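Local coordinates for L-lactate dehydrogenase (Trichomonas vaginalis, PDB 4UUL), which probably catalyses the NADH-dependent reduction of 2-keto acids, as a lactate dehydrogenase related to the malate dehydrogenases, at residues 18-23 against 82-87; 157-162 against 263-268; 290-293 against 297-300. The protein carries 1 engineered substitution. All blocks are in the same frame, centred on the assembly; numbering follows the deposited sequence. Where two conformers were deposited one is given.

In the fold
From the N terminus, the chain runs from strand 5-10 into helix 15-25, and interaction 1 (18-23 with 82-87) closes the first long loop by packing that helix on strand 82-85 inside the NAD-binding domain. Only later does the chain enter helix 156-170, which interaction 2 fastens to strand 265-270, closing a loop that holds most of the C-terminal domain. Interaction 3 then zips the short hairpin of strands 284-291 and 297-299. The three follow one another in series, with neither nesting nor crossing. Interactions 2 and 3 touch through M267, V291 and I297 in one antiparallel sheet, whereas interaction 1 stands apart, its centre about 19 Å from that of interaction 2.

Interaction 1 of 3, residues 18-23 against 82-87; sequences YILSHW and CAFLVA
Y18 O, about half a turn before the L20 that packs on F84, accepts a bond from a side chain of its own helix. H22 ND1 donates to it at 2.9 Å and 167°, with the oxygen in the plane of the imidazole ring, and H22 N adds a weak backbone bond. Histidine suits this side of the helix because its ND1 can fold back to the carbonyl one turn earlier. Beyond it Y18 reaches the second subunit, where its hydroxyl bonds A242 N of that subunit.

The face turned to the sheet is apolar. L20 has CG anti to its backbone N (chi1 -175°), which carries both methyls to the strand. CD2 settles near the root of the F84 side chain, 3.8 Å from F84 CG, and CD1 lies over one face of the ring toward its rim, 4.2 Å from F84 CE2. One methyl thus meets the base of the ring, at CB and CG, and the other its face, a match of leucine to phenylalanine without any polar bond. V86 CG2 is a looser neighbour, 4.4 Å from L20 CD2; its side chain also approaches those of I16 and I128, residues of the cofactor site. M252 and I249 of helix 242-257 extend the apolar cluster.

Strand 82-85 lies beside strand 5-10, which leads through the glycine-rich loop into this helix. The contact is therefore the packing of the first helix on the central parallel strands of the Rossmann fold, just behind its dinucleotide-binding loop.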
# COMPACT_ATOMS: atom_id res chain seq x y z
N TYR B 18 -5.62 3.62 -5.94
CA TYR B 18 -4.20 3.99 -5.91
C TYR B 18 -3.44 2.92 -5.12
O TYR B 18 -2.38 2.41 -5.56
CB TYR B 18 -4.06 5.34 -5.27
CG TYR B 18 -2.66 5.90 -5.17
CD1 TYR B 18 -2.00 6.39 -6.29
CD2 TYR B 18 -2.04 6.01 -3.98
CE1 TYR B 18 -0.72 6.94 -6.21
CE2 TYR B 18 -0.80 6.58 -3.88
CZ TYR B 18 -0.15 7.04 -4.98
OH TYR B 18 1.06 7.64 -4.80
N ILE B 19 -3.90 2.63 -3.90
CA ILE B 19 -3.19 1.71 -3.04
C ILE B 19 -3.32 0.26 -3.57
O ILE B 19 -2.38 -0.52 -3.54
CB ILE B 19 -3.63 1.83 -1.55
CG1 ILE B 19 -3.42 3.25 -1.04
CG2 ILE B 19 -2.93 0.81 -0.69
CD1 ILE B 19 -4.04 3.55 0.28
N LEU B 20 -4.56 -0.10 -3.89
CA LEU B 20 -4.83 -1.44 -4.36
C LEU B 20 -4.01 -1.83 -5.58
O LEU B 20 -3.48 -2.94 -5.67
CB LEU B 20 -6.32 -1.54 -4.63
CG LEU B 20 -6.95 -2.83 -5.03
CD1 LEU B 20 -6.73 -3.92 -3.96
CD2 LEU B 20 -8.47 -2.59 -5.30
N SER B 21 -3.95 -0.94 -6.54
CA SER B 21 -3.17 -1.22 -7.74
C SER B 21 -1.71 -1.47 -7.42
O SER B 21 -1.15 -2.43 -7.92
CB SER B 21 -3.32 -0.11 -8.77
OG SER B 21 -2.85 1.14 -8.28
N HIS B 22 -1.12 -0.63 -6.58
CA HIS B 22 0.27 -0.86 -6.24
C HIS B 22 0.49 -2.15 -5.44
O HIS B 22 1.44 -2.89 -5.67
CB HIS B 22 0.83 0.33 -5.46
CG HIS B 22 1.19 1.52 -6.30
ND1 HIS B 22 0.29 2.48 -6.69
CD2 HIS B 22 2.38 1.90 -6.84
CE1 HIS B 22 0.91 3.37 -7.45
NE2 HIS B 22 2.17 3.04 -7.55
N TRP B 23 -0.44 -2.44 -4.55
CA TRP B 23 -0.32 -3.60 -3.70
C TRP B 23 -0.40 -4.85 -4.55
O TRP B 23 0.42 -5.76 -4.43
CB TRP B 23 -1.41 -3.56 -2.64
CG TRP B 23 -1.08 -4.26 -1.32
CD1 TRP B 23 -0.12 -5.20 -1.11
CD2 TRP B 23 -1.66 -4.01 -0.03
NE1 TRP B 23 -0.12 -5.62 0.21
CE2 TRP B 23 -1.04 -4.88 0.90
CE3 TRP B 23 -2.64 -3.14 0.43
CZ2 TRP B 23 -1.37 -4.89 2.25
CZ3 TRP B 23 -2.96 -3.16 1.77
CH2 TRP B 23 -2.34 -4.03 2.66
N CYS B 82 -10.43 -11.41 -12.46
CA CYS B 82 -11.09 -10.94 -11.25
C CYS B 82 -11.34 -9.41 -11.31
O CYS B 82 -10.74 -8.72 -12.15
CB CYS B 82 -10.39 -11.37 -9.95
SG CYS B 82 -8.80 -10.57 -9.67
N ALA B 83 -12.23 -8.92 -10.45
CA ALA B 83 -12.58 -7.55 -10.44
C ALA B 83 -12.82 -7.08 -9.04
O ALA B 83 -13.46 -7.73 -8.21
CB ALA B 83 -13.88 -7.33 -11.24
N PHE B 84 -12.31 -5.87 -8.77
CA PHE B 84 -12.57 -5.12 -7.54
C PHE B 84 -13.50 -3.97 -7.93
O PHE B 84 -13.06 -2.97 -8.53
CB PHE B 84 -11.26 -4.60 -6.96
CG PHE B 84 -10.34 -5.67 -6.48
CD1 PHE B 84 -9.45 -6.32 -7.34
CD2 PHE B 84 -10.34 -6.04 -5.14
CE1 PHE B 84 -8.60 -7.28 -6.89
CE2 PHE B 84 -9.45 -7.03 -4.70
CZ PHE B 84 -8.59 -7.63 -5.58
N LEU B 85 -14.79 -4.14 -7.60
CA LEU B 85 -15.81 -3.12 -7.97
C LEU B 85 -15.87 -2.11 -6.83
O LEU B 85 -16.71 -2.20 -5.91
CB LEU B 85 -17.15 -3.76 -8.27
CG LEU B 85 -17.18 -4.71 -9.43
CD1 LEU B 85 -18.59 -5.14 -9.70
CD2 LEU B 85 -16.51 -4.24 -10.71
N VAL B 86 -14.97 -1.14 -6.90
CA VAL B 86 -14.81 -0.12 -5.87
C VAL B 86 -15.74 1.05 -6.12
O VAL B 86 -16.33 1.61 -5.19
CB VAL B 86 -13.36 0.40 -5.87
CG1 VAL B 86 -13.16 1.57 -4.94
CG2 VAL B 86 -12.44 -0.77 -5.49
N ALA B 87 -15.89 1.44 -7.38
CA ALA B 87 -16.68 2.61 -7.75
C ALA B 87 -18.15 2.39 -7.39
O ALA B 87 -18.70 1.32 -7.63
CB ALA B 87 -16.56 2.92 -9.27

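Interaction 2 of 3, residues 157-162 against 263-268; sequences LDQNRA and EVLSMG
Q159 reaches from helix 156-170 to S266 and V264 and lays its amide along the edge of the chain where it enters strand 265-270, a helix-on-sheet contact within the alpha/beta C-terminal domain of the LDH/MDH family. A chi1 of 178° swings the side chain straight out from the helix, and it remains extended through CD, giving it the length to span the gap between two backbones whose closest CA atoms, those of Q159 and S266, are 6.7 Å apart.

The amide then meets the other backbone with both ends. S266 N donates to Q159 OE1 at 2.9 Å, from a position tilted out of the carbonyl plane, while Q159 NE2 donates to V264 O, just before the strand begins, at 3.1 Å with an angle of 160°. One residue thus satisfies a backbone N-H and a backbone carbonyl on the same edge of the chain, much as a neighbouring strand would; L265, between them, makes its backbone bond with C289 on the other edge. Glutamine suits the place because it offers an acceptor and a donor side by side, and their distinct partners fix which way round the amide lies.

L265 crosses the Q159 side chain at about a right angle, CD2 passing 4.1 Å from Q159 NE2, and also packs on A254 of helix 242-257. One residue before Q159, D158 bonds to H186, the predicted proton acceptor, so the same helical turn that is held to the sheet also carries a partner of that histidine. Serine suits position 266 because its one short hydroxyl can do two things: OG accepts from V182 N and donates in the carbonyl plane to Q159 OE1, at 2.7 Å.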
# COMPACT_ATOMS: atom_id res chain seq x y z
N LEU B 157 -13.63 -5.84 6.21
CA LEU B 157 -13.25 -4.66 6.95
C LEU B 157 -13.92 -4.66 8.31
O LEU B 157 -13.28 -4.35 9.33
CB LEU B 157 -13.57 -3.38 6.20
CG LEU B 157 -13.28 -2.05 6.87
CD1 LEU B 157 -11.82 -1.94 7.33
CD2 LEU B 157 -13.68 -0.91 5.99
N ASP B 158 -15.21 -4.95 8.33
CA ASP B 158 -15.92 -4.97 9.60
C ASP B 158 -15.45 -6.10 10.52
O ASP B 158 -15.32 -5.91 11.74
CB ASP B 158 -17.40 -5.12 9.34
CG ASP B 158 -17.86 -4.15 8.30
OD1 ASP B 158 -17.72 -4.43 7.05
OD2 ASP B 158 -18.38 -3.12 8.77
N GLN B 159 -15.13 -7.25 9.93
CA GLN B 159 -14.57 -8.32 10.72
C GLN B 159 -13.24 -7.91 11.36
O GLN B 159 -13.01 -8.14 12.54
CB GLN B 159 -14.39 -9.61 9.90
CG GLN B 159 -13.76 -10.69 10.72
CD GLN B 159 -13.71 -12.05 10.05
OE1 GLN B 159 -14.75 -12.53 9.61
NE2 GLN B 159 -12.58 -12.72 10.08
N ASN B 160 -12.35 -7.32 10.57
CA ASN B 160 -11.05 -6.88 11.06
C ASN B 160 -11.22 -5.85 12.16
O ASN B 160 -10.51 -5.91 13.18
CB ASN B 160 -10.15 -6.39 9.92
CG ASN B 160 -9.65 -7.53 9.07
OD1 ASN B 160 -9.54 -8.67 9.53
ND2 ASN B 160 -9.28 -7.22 7.85
N ARG B 161 -12.13 -4.89 11.97
CA ARG B 161 -12.41 -3.92 13.01
C ARG B 161 -12.82 -4.61 14.29
O ARG B 161 -12.42 -4.21 15.40
CB ARG B 161 -13.50 -2.94 12.61
CG ARG B 161 -13.06 -1.93 11.62
CD ARG B 161 -14.19 -1.13 11.07
NE ARG B 161 -13.74 -0.03 10.23
CZ ARG B 161 -14.49 0.59 9.35
NH1 ARG B 161 -15.75 0.15 9.11
NH2 ARG B 161 -13.95 1.58 8.69
N ALA B 162 -13.71 -5.59 14.17
CA ALA B 162 -14.23 -6.28 15.34
C ALA B 162 -13.17 -7.07 16.06
O ALA B 162 -13.10 -7.06 17.30
CB ALA B 162 -15.38 -7.20 14.93
N GLU B 263 -9.27 -20.94 9.73
CA GLU B 263 -9.62 -19.59 9.37
C GLU B 263 -11.09 -19.45 8.94
O GLU B 263 -11.59 -20.26 8.17
CB GLU B 263 -8.73 -19.11 8.25
CG GLU B 263 -8.87 -17.63 7.91
CD GLU B 263 -7.83 -17.15 6.91
OE1 GLU B 263 -7.47 -17.94 5.99
OE2 GLU B 263 -7.33 -16.03 7.09
N VAL B 264 -11.75 -18.44 9.48
CA VAL B 264 -13.14 -18.15 9.20
C VAL B 264 -13.22 -16.69 8.77
O VAL B 264 -12.93 -15.77 9.57
CB VAL B 264 -14.03 -18.39 10.43
CG1 VAL B 264 -15.46 -17.99 10.13
CG2 VAL B 264 -13.98 -19.89 10.81
N LEU B 265 -13.57 -16.49 7.49
CA LEU B 265 -13.68 -15.14 6.94
C LEU B 265 -15.13 -14.80 6.61
O LEU B 265 -15.79 -15.54 5.88
CB LEU B 265 -12.88 -15.00 5.65
CG LEU B 265 -11.35 -15.26 5.76
CD1 LEU B 265 -10.68 -14.96 4.47
CD2 LEU B 265 -10.71 -14.53 6.91
N SER B 266 -15.60 -13.70 7.15
CA SER B 266 -16.93 -13.23 6.79
C SER B 266 -16.87 -12.74 5.35
O SER B 266 -15.96 -11.99 4.98
CB SER B 266 -17.31 -12.07 7.71
OG SER B 266 -17.36 -12.46 9.09
N MET B 267 -17.81 -13.22 4.55
CA MET B 267 -17.91 -12.85 3.17
C MET B 267 -19.39 -12.75 2.76
O MET B 267 -20.18 -13.62 3.11
CB MET B 267 -17.26 -13.93 2.28
CG MET B 267 -15.78 -14.11 2.51
SD MET B 267 -15.10 -15.45 1.49
CE MET B 267 -13.46 -14.92 1.29
N GLY B 268 -19.75 -11.71 2.00
CA GLY B 268 -21.08 -11.62 1.42
C GLY B 268 -21.14 -12.52 0.22
O GLY B 268 -20.36 -12.35 -0.72

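Interaction 3 of 3, residues 290-293 against 297-300; sequences NVDK and IHVV
H298 and N290 face each other as a hydrogen-bonded antiparallel pair, and the histidine side chain can be followed outward from there. Its CB passes the amide oxygen of N290, with OD1 3.6 Å away. CG is turned anti to the carbonyl carbon (chi1 -55°), which places the ring beside D292. CD2 comes to 3.8 Å from D292 OD2, and the far ring nitrogen, NE2, donates to that same oxygen at 2.9 Å. The bond is nearly straight, 172°, and OD2 lies in the plane of the imidazole; seen from the carboxylate, however, the nitrogen comes from above its plane, the two flat groups being turned 60° against each other. The other carboxylate oxygen, OD1, accepts from K296 N in the turn, with a weaker bond from E294 N, so aspartate serves both the turn and the ring.

Beneath the side chains the strands are joined by a reciprocal pair of backbone bonds, N290 N to H298 O and H298 N to N290 O, each 2.9 Å. V300 CG2 covers the end of this pairing, 3.6 Å from N290 N. On the opposite face of the sheet V291 and I297 form a non-hydrogen-bonded pair, with CG2 of V291 4.1 Å from CG1 of I297; beta-branched residues suit an extended strand, and both also pack on M267 of strand 265-270. The hairpin thus has an apolar inner face and a polar outer one. On that outer side, the nearby carboxylate may raise the share of protonated imidazole, which would add a charge attraction to the hydrogen bond across the strand ends.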
# COMPACT_ATOMS: atom_id res chain seq x y z
N ASN B 290 -15.25 -20.39 4.64
CA ASN B 290 -13.91 -20.76 4.28
C ASN B 290 -13.84 -20.98 2.76
O ASN B 290 -14.88 -20.87 2.08
CB ASN B 290 -13.37 -21.93 5.13
CG ASN B 290 -14.21 -23.13 5.10
OD1 ASN B 290 -14.81 -23.51 4.09
ND2 ASN B 290 -14.19 -23.84 6.24
N VAL B 291 -12.64 -21.15 2.22
CA VAL B 291 -12.51 -21.30 0.77
C VAL B 291 -11.58 -22.48 0.54
O VAL B 291 -10.54 -22.59 1.18
CB VAL B 291 -11.93 -20.04 0.09
CG1 VAL B 291 -11.96 -20.23 -1.41
CG2 VAL B 291 -12.72 -18.83 0.48
N ASP B 292 -11.97 -23.40 -0.33
CA ASP B 292 -11.13 -24.56 -0.56
C ASP B 292 -10.03 -24.26 -1.56
O ASP B 292 -9.95 -23.16 -2.09
CB ASP B 292 -11.98 -25.77 -0.96
CG ASP B 292 -12.70 -25.62 -2.28
OD1 ASP B 292 -12.23 -24.89 -3.15
OD2 ASP B 292 -13.72 -26.33 -2.46
N LYS B 293 -9.14 -25.21 -1.77
CA LYS B 293 -7.97 -24.99 -2.62
C LYS B 293 -8.37 -24.79 -4.08
O LYS B 293 -7.57 -24.32 -4.88
CB LYS B 293 -6.99 -26.16 -2.50
CG LYS B 293 -6.49 -26.38 -1.10
CD LYS B 293 -5.72 -25.20 -0.57
CE LYS B 293 -5.06 -25.52 0.78
NZ LYS B 293 -5.16 -24.37 1.73
N ILE B 297 -16.07 -21.06 -2.35
CA ILE B 297 -16.46 -20.56 -1.05
C ILE B 297 -17.46 -21.51 -0.41
O ILE B 297 -18.41 -21.95 -1.07
CB ILE B 297 -17.11 -19.14 -1.16
CG1 ILE B 297 -16.12 -18.15 -1.77
CG2 ILE B 297 -17.52 -18.62 0.22
CD1 ILE B 297 -16.75 -16.79 -2.06
N HIS B 298 -17.29 -21.81 0.88
CA HIS B 298 -18.27 -22.61 1.62
C HIS B 298 -18.64 -21.93 2.91
O HIS B 298 -17.79 -21.40 3.57
CB HIS B 298 -17.69 -24.00 1.96
CG HIS B 298 -17.20 -24.74 0.76
ND1 HIS B 298 -18.03 -25.47 -0.04
CD2 HIS B 298 -15.97 -24.82 0.21
CE1 HIS B 298 -17.33 -26.01 -1.03
NE2 HIS B 298 -16.08 -25.63 -0.90
N VAL B 299 -19.90 -21.94 3.26
CA VAL B 299 -20.34 -21.49 4.56
C VAL B 299 -19.89 -22.50 5.61
O VAL B 299 -20.08 -23.69 5.46
CB VAL B 299 -21.88 -21.33 4.57
CG1 VAL B 299 -22.38 -21.01 5.96
CG2 VAL B 299 -22.36 -20.27 3.60
N VAL B 300 -19.29 -22.01 6.68
CA VAL B 300 -18.75 -22.84 7.74
C VAL B 300 -19.93 -23.35 8.55
O VAL B 300 -20.79 -22.56 8.99
CB VAL B 300 -17.83 -22.03 8.63
CG1 VAL B 300 -17.34 -22.89 9.79
CG2 VAL B 300 -16.65 -21.49 7.82